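Local atomic coordinates of alpha,alpha-trehalose-phosphate synthase (UDP-forming) (Burkholderia multivorans, PDB entry 5UOF), a protein that belongs to glycosyltransferase family 20 and has the two-domain GT-B fold of that clan. Residues 45-59 against 69-82. Numbering follows the deposited sequence.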
loop_
_atom_site.group_PDB
_atom_site.type_symbol
_atom_site.label_atom_id
_atom_site.label_comp_id
_atom_site.label_asym_id
_atom_site.label_seq_id
_atom_site.Cartn_x
_atom_site.Cartn_y
_atom_site.Cartn_z
ATOM N N GLY A 45 6.978 18.381 35.307
ATOM C CA GLY A 45 7.797 17.919 34.206
ATOM C C GLY A 45 8.289 19.026 33.293
ATOM O O GLY A 45 8.226 20.217 33.600
ATOM N N VAL A 46 8.807 18.598 32.141
ATOM C CA VAL A 46 9.406 19.474 31.144
ATOM C C VAL A 46 8.805 19.124 29.786
ATOM O O VAL A 46 8.678 17.943 29.447
ATOM C CB VAL A 46 10.941 19.327 31.106
ATOM C CG1 VAL A 46 11.566 20.325 30.136
ATOM C CG2 VAL A 46 11.532 19.490 32.506
ATOM N N TRP A 47 8.421 20.144 29.027
ATOM C CA TRP A 47 8.040 20.002 27.628
ATOM C C TRP A 47 9.171 20.599 26.804
ATOM O O TRP A 47 9.489 21.787 26.951
ATOM C CB TRP A 47 6.712 20.705 27.341
ATOM C CG TRP A 47 6.058 20.353 26.021
ATOM C CD1 TRP A 47 6.618 19.710 24.957
ATOM C CD2 TRP A 47 4.708 20.647 25.652
ATOM N NE1 TRP A 47 5.691 19.584 23.942
ATOM C CE2 TRP A 47 4.511 20.151 24.351
ATOM C CE3 TRP A 47 3.642 21.280 26.305
ATOM C CZ2 TRP A 47 3.292 20.268 23.687
ATOM C CZ3 TRP A 47 2.433 21.394 25.646
ATOM C CH2 TRP A 47 2.270 20.893 24.347
ATOM N N PHE A 48 9.801 19.762 25.988
ATOM C CA PHE A 48 10.958 20.123 25.189
ATOM C C PHE A 48 10.586 20.097 23.716
ATOM O O PHE A 48 9.911 19.171 23.259
ATOM C CB PHE A 48 12.120 19.156 25.470
ATOM C CG PHE A 48 13.283 19.304 24.533
ATOM C CD1 PHE A 48 14.298 20.221 24.800
ATOM C CD2 PHE A 48 13.391 18.500 23.410
ATOM C CE1 PHE A 48 15.375 20.344 23.940
ATOM C CE2 PHE A 48 14.469 18.620 22.550
ATOM C CZ PHE A 48 15.459 19.544 22.814
ATOM N N GLY A 49 11.024 21.113 22.980
ATOM C CA GLY A 49 10.783 21.147 21.552
ATOM C C GLY A 49 11.041 22.527 20.976
ATOM O O GLY A 49 11.602 23.407 21.635
ATOM N N TRP A 50 10.598 22.693 19.730
ATOM C CA TRP A 50 10.780 23.932 18.982
ATOM C C TRP A 50 9.933 25.059 19.557
ATOM O O TRP A 50 8.792 24.846 19.981
ATOM C CB TRP A 50 10.383 23.695 17.526
ATOM C CG TRP A 50 10.645 24.829 16.589
ATOM C CD1 TRP A 50 11.675 25.717 16.639
ATOM C CD2 TRP A 50 9.867 25.176 15.436
ATOM N NE1 TRP A 50 11.587 26.603 15.588
ATOM C CE2 TRP A 50 10.486 26.288 14.834
ATOM C CE3 TRP A 50 8.703 24.651 14.857
ATOM C CZ2 TRP A 50 9.981 26.892 13.680
ATOM C CZ3 TRP A 50 8.202 25.251 13.710
ATOM C CH2 TRP A 50 8.839 26.362 13.137
ATOM N N ASN A 51 10.482 26.275 19.542
ATOM C CA ASN A 51 9.732 27.457 19.952
ATOM C C ASN A 51 9.006 28.136 18.791
ATOM O O ASN A 51 8.416 29.206 18.987
ATOM C CB ASN A 51 10.651 28.467 20.665
ATOM C CG ASN A 51 11.835 28.909 19.808
ATOM O OD1 ASN A 51 11.902 28.621 18.616
ATOM N ND2 ASN A 51 12.774 29.621 20.424
ATOM N N GLY A 52 9.023 27.547 17.593
ATOM C CA GLY A 52 8.373 28.157 16.455
ATOM C C GLY A 52 9.161 29.249 15.759
ATOM O O GLY A 52 8.658 29.820 14.782
ATOM N N GLU A 53 10.379 29.546 16.206
ATOM C CA GLU A 53 11.179 30.625 15.646
ATOM C C GLU A 53 12.317 30.074 14.797
ATOM O O GLU A 53 12.837 28.984 15.054
ATOM C CB GLU A 53 11.772 31.511 16.750
ATOM C CG GLU A 53 10.804 31.906 17.856
ATOM C CD GLU A 53 9.934 33.093 17.492
ATOM O OE1 GLU A 53 9.398 33.127 16.362
ATOM O OE2 GLU A 53 9.787 34.000 18.340
ATOM N N ILE A 54 12.711 30.850 13.794
ATOM C CA ILE A 54 13.909 30.579 13.009
ATOM C C ILE A 54 15.036 31.450 13.541
ATOM O O ILE A 54 14.836 32.638 13.826
ATOM C CB ILE A 54 13.668 30.833 11.510
ATOM C CG1 ILE A 54 12.620 29.863 10.976
ATOM C CG2 ILE A 54 14.965 30.678 10.727
ATOM C CD1 ILE A 54 13.046 28.421 11.082
ATOM N N VAL A 55 16.219 30.858 13.696
ATOM C CA VAL A 55 17.387 31.561 14.210
ATOM C C VAL A 55 18.522 31.431 13.199
ATOM O O VAL A 55 18.560 30.505 12.386
ATOM C CB VAL A 55 17.813 31.027 15.593
ATOM C CG1 VAL A 55 16.759 31.364 16.641
ATOM C CG2 VAL A 55 18.037 29.529 15.532
ATOM N N GLY A 56 19.453 32.388 13.256
ATOM C CA GLY A 56 20.533 32.410 12.280
ATOM C C GLY A 56 21.500 31.253 12.447
ATOM O O GLY A 56 21.811 30.538 11.489
ATOM N N THR A 57 21.998 31.064 13.662
ATOM C CA THR A 57 22.872 29.968 14.038
ATOM C C THR A 57 22.181 29.125 15.100
ATOM O O THR A 57 21.289 29.614 15.804
ATOM C CB THR A 57 24.213 30.493 14.578
ATOM O OG1 THR A 57 23.971 31.438 15.626
ATOM C CG2 THR A 57 25.011 31.162 13.467
ATOM N N PRO A 58 22.549 27.848 15.231
ATOM C CA PRO A 58 21.899 26.995 16.235
ATOM C C PRO A 58 21.964 27.599 17.631
ATOM O O PRO A 58 22.967 28.204 18.021
ATOM C CB PRO A 58 22.699 25.692 16.153
ATOM C CG PRO A 58 23.201 25.659 14.754
ATOM C CD PRO A 58 23.469 27.085 14.368
ATOM N N ASP A 59 20.868 27.450 18.379
ATOM C CA ASP A 59 20.879 27.829 19.786
ATOM C C ASP A 59 21.908 26.993 20.536
ATOM O O ASP A 59 21.988 25.774 20.354
ATOM C CB ASP A 59 19.494 27.637 20.418
ATOM C CG ASP A 59 18.549 28.791 20.140
ATOM O OD1 ASP A 59 19.026 29.900 19.824
ATOM O OD2 ASP A 59 17.320 28.591 20.251
ATOM N N ASN A 69 4.009 24.778 37.571
ATOM C CA ASN A 69 4.828 23.632 37.930
ATOM C C ASN A 69 5.520 22.997 36.728
ATOM O O ASN A 69 6.225 21.996 36.886
ATOM C CB ASN A 69 3.959 22.588 38.636
ATOM C CG ASN A 69 4.765 21.652 39.512
ATOM O OD1 ASN A 69 5.817 22.018 40.036
ATOM N ND2 ASN A 69 4.259 20.433 39.689
ATOM N N VAL A 70 5.344 23.552 35.541
ATOM C CA VAL A 70 5.832 22.953 34.309
ATOM C C VAL A 70 6.956 23.812 33.758
ATOM O O VAL A 70 6.876 25.045 33.775
ATOM C CB VAL A 70 4.695 22.798 33.279
ATOM C CG1 VAL A 70 5.208 22.169 31.997
ATOM C CG2 VAL A 70 3.576 21.969 33.863
ATOM N N THR A 71 8.006 23.156 33.272
ATOM C CA THR A 71 9.115 23.830 32.615
ATOM C C THR A 71 8.996 23.640 31.110
ATOM O O THR A 71 8.722 22.531 30.635
ATOM C CB THR A 71 10.459 23.300 33.121
ATOM O OG1 THR A 71 10.531 23.481 34.540
ATOM C CG2 THR A 71 11.610 24.040 32.467
ATOM N N TYR A 72 9.174 24.724 30.366
ATOM C CA TYR A 72 9.195 24.681 28.911
ATOM C C TYR A 72 10.626 24.940 28.458
ATOM O O TYR A 72 11.177 26.017 28.720
ATOM C CB TYR A 72 8.222 25.700 28.322
ATOM C CG TYR A 72 6.799 25.505 28.815
ATOM C CD1 TYR A 72 5.919 24.669 28.137
ATOM C CD2 TYR A 72 6.347 26.134 29.969
ATOM C CE1 TYR A 72 4.625 24.477 28.579
ATOM C CE2 TYR A 72 5.052 25.943 30.423
ATOM C CZ TYR A 72 4.196 25.113 29.722
ATOM O OH TYR A 72 2.905 24.917 30.162
ATOM N N ALA A 73 11.230 23.941 27.819
ATOM C CA ALA A 73 12.620 23.975 27.374
ATOM C C ALA A 73 12.620 23.985 25.853
ATOM O O ALA A 73 12.310 22.969 25.224
ATOM C CB ALA A 73 13.399 22.775 27.910
ATOM N N THR A 74 12.964 25.123 25.257
ATOM C CA THR A 74 12.742 25.312 23.830
ATOM C C THR A 74 13.996 25.822 23.136
ATOM O O THR A 74 14.826 26.519 23.731
ATOM C CB THR A 74 11.583 26.290 23.567
ATOM O OG1 THR A 74 11.867 27.555 24.189
ATOM C CG2 THR A 74 10.283 25.746 24.142
ATOM N N VAL A 75 14.118 25.457 21.862
ATOM C CA VAL A 75 15.152 25.973 20.977
ATOM C C VAL A 75 14.480 26.525 19.731
ATOM O O VAL A 75 13.387 26.096 19.346
ATOM C CB VAL A 75 16.195 24.899 20.581
ATOM C CG1 VAL A 75 16.937 24.381 21.804
ATOM C CG2 VAL A 75 15.534 23.760 19.837
ATOM N N GLY A 76 15.134 27.505 19.108
ATOM C CA GLY A 76 14.837 27.819 17.730
ATOM C C GLY A 76 15.486 26.806 16.810
ATOM O O GLY A 76 16.264 25.954 17.239
ATOM N N LEU A 77 15.142 26.892 15.529
ATOM C CA LEU A 77 15.754 26.081 14.487
ATOM C C LEU A 77 16.359 27.000 13.436
ATOM O O LEU A 77 15.790 28.051 13.122
ATOM C CB LEU A 77 14.720 25.156 13.839
ATOM C CG LEU A 77 14.068 24.088 14.718
ATOM C CD1 LEU A 77 12.857 23.476 14.012
ATOM C CD2 LEU A 77 15.093 23.016 15.084
ATOM N N THR A 78 17.525 26.631 12.904
ATOM C CA THR A 78 17.998 27.342 11.724
ATOM C C THR A 78 17.112 26.982 10.532
ATOM O O THR A 78 16.303 26.058 10.592
ATOM C CB THR A 78 19.455 27.004 11.407
ATOM O OG1 THR A 78 19.565 25.614 11.065
ATOM C CG2 THR A 78 20.364 27.326 12.591
ATOM N N ARG A 79 17.262 27.734 9.437
ATOM C CA ARG A 79 16.534 27.386 8.220
ATOM C C ARG A 79 16.924 25.995 7.737
ATOM O O ARG A 79 16.067 25.218 7.303
ATOM C CB ARG A 79 16.787 28.427 7.128
ATOM C CG ARG A 79 16.183 28.062 5.770
ATOM C CD ARG A 79 14.667 27.980 5.829
ATOM N NE ARG A 79 14.082 29.252 6.241
ATOM C CZ ARG A 79 12.803 29.425 6.562
ATOM N NH1 ARG A 79 11.957 28.404 6.524
ATOM N NH2 ARG A 79 12.372 30.626 6.926
ATOM N N ARG A 80 18.212 25.657 7.830
ATOM C CA ARG A 80 18.654 24.327 7.422
ATOM C C ARG A 80 18.050 23.250 8.311
ATOM O O ARG A 80 17.616 22.205 7.816
ATOM C CB ARG A 80 20.176 24.245 7.450
ATOM C CG ARG A 80 20.729 22.837 7.276
ATOM C CD ARG A 80 22.242 22.870 7.094
ATOM N NE ARG A 80 22.809 21.546 6.843
ATOM C CZ ARG A 80 23.567 20.877 7.708
ATOM N NH1 ARG A 80 23.860 21.408 8.892
ATOM N NH2 ARG A 80 24.037 19.677 7.387
ATOM N N ASP A 81 18.021 23.484 9.627
ATOM C CA ASP A 81 17.399 22.522 10.532
ATOM C C ASP A 81 15.898 22.418 10.282
ATOM O O ASP A 81 15.340 21.314 10.258
ATOM C CB ASP A 81 17.671 22.910 11.986
ATOM C CG ASP A 81 19.124 22.709 12.387
ATOM O OD1 ASP A 81 19.870 22.045 11.632
ATOM O OD2 ASP A 81 19.516 23.214 13.456
ATOM N N TYR A 82 15.228 23.559 10.091
ATOM C CA TYR A 82 13.800 23.538 9.783
ATOM C C TYR A 82 13.522 22.737 8.519
ATOM O O TYR A 82 12.588 21.928 8.479
ATOM C CB TYR A 82 13.257 24.962 9.625
ATOM C CG TYR A 82 11.793 24.983 9.239
ATOM C CD1 TYR A 82 10.801 24.989 10.214
ATOM C CD2 TYR A 82 11.400 24.971 7.901
ATOM C CE1 TYR A 82 9.459 24.996 9.870
ATOM C CE2 TYR A 82 10.062 24.972 7.547
ATOM C CZ TYR A 82 9.096 24.984 8.537
ATOM O OH TYR A 82 7.762 24.987 8.196
HETATM O O HOH W 1 13.234 29.580 23.148
HETATM O O HOH W 2 18.811 30.105 9.590
HETATM O O HOH W 3 18.908 25.630 17.646
#
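Leu77 packs over one face of the Trp50 indole, its CD1 3.5 Å from the centroid of the five-membered ring and almost on its normal, a CH-pi contact; Gly52 CA covers the opposite face. CG of Trp50 stands anti to its backbone N (chi1 -174°), which carries the ring alongside 70-77 until CH2 meets CE1 of Tyr82 at 3.6 Å, the two ring planes oblique. In the ring plane, Trp50 NE1 donates to Glu53 O (2.7 Å), which also accepts from Leu77 N, so one carbonyl fixes the indole's rotation and joins the strands. Asn51 shapes the intervening corner: its OD1 accepts from Glu53 N in an Asx turn, while ND2 reaches Thr74 OG1 through a water. Farther along, Gly76 N meets Asp59 OD2 at 2.7 Å from the anti side, tilted out of the carboxylate plane, a place where glycine leaves room for Val55. At the other end, small Ala73 fits between Val46 CG1 and Phe48 CD1, and Trp47 CE3 meets the edge of Tyr72. Thr78 OG1 N-caps the following helix, accepting from Asp81 N. Parallel pairing continues past a beta bulge to Ile54 and Leu77; strands 46-48 and 70-77 lie near one margin of the mixed sheet in a GT-B Rossmann-like domain.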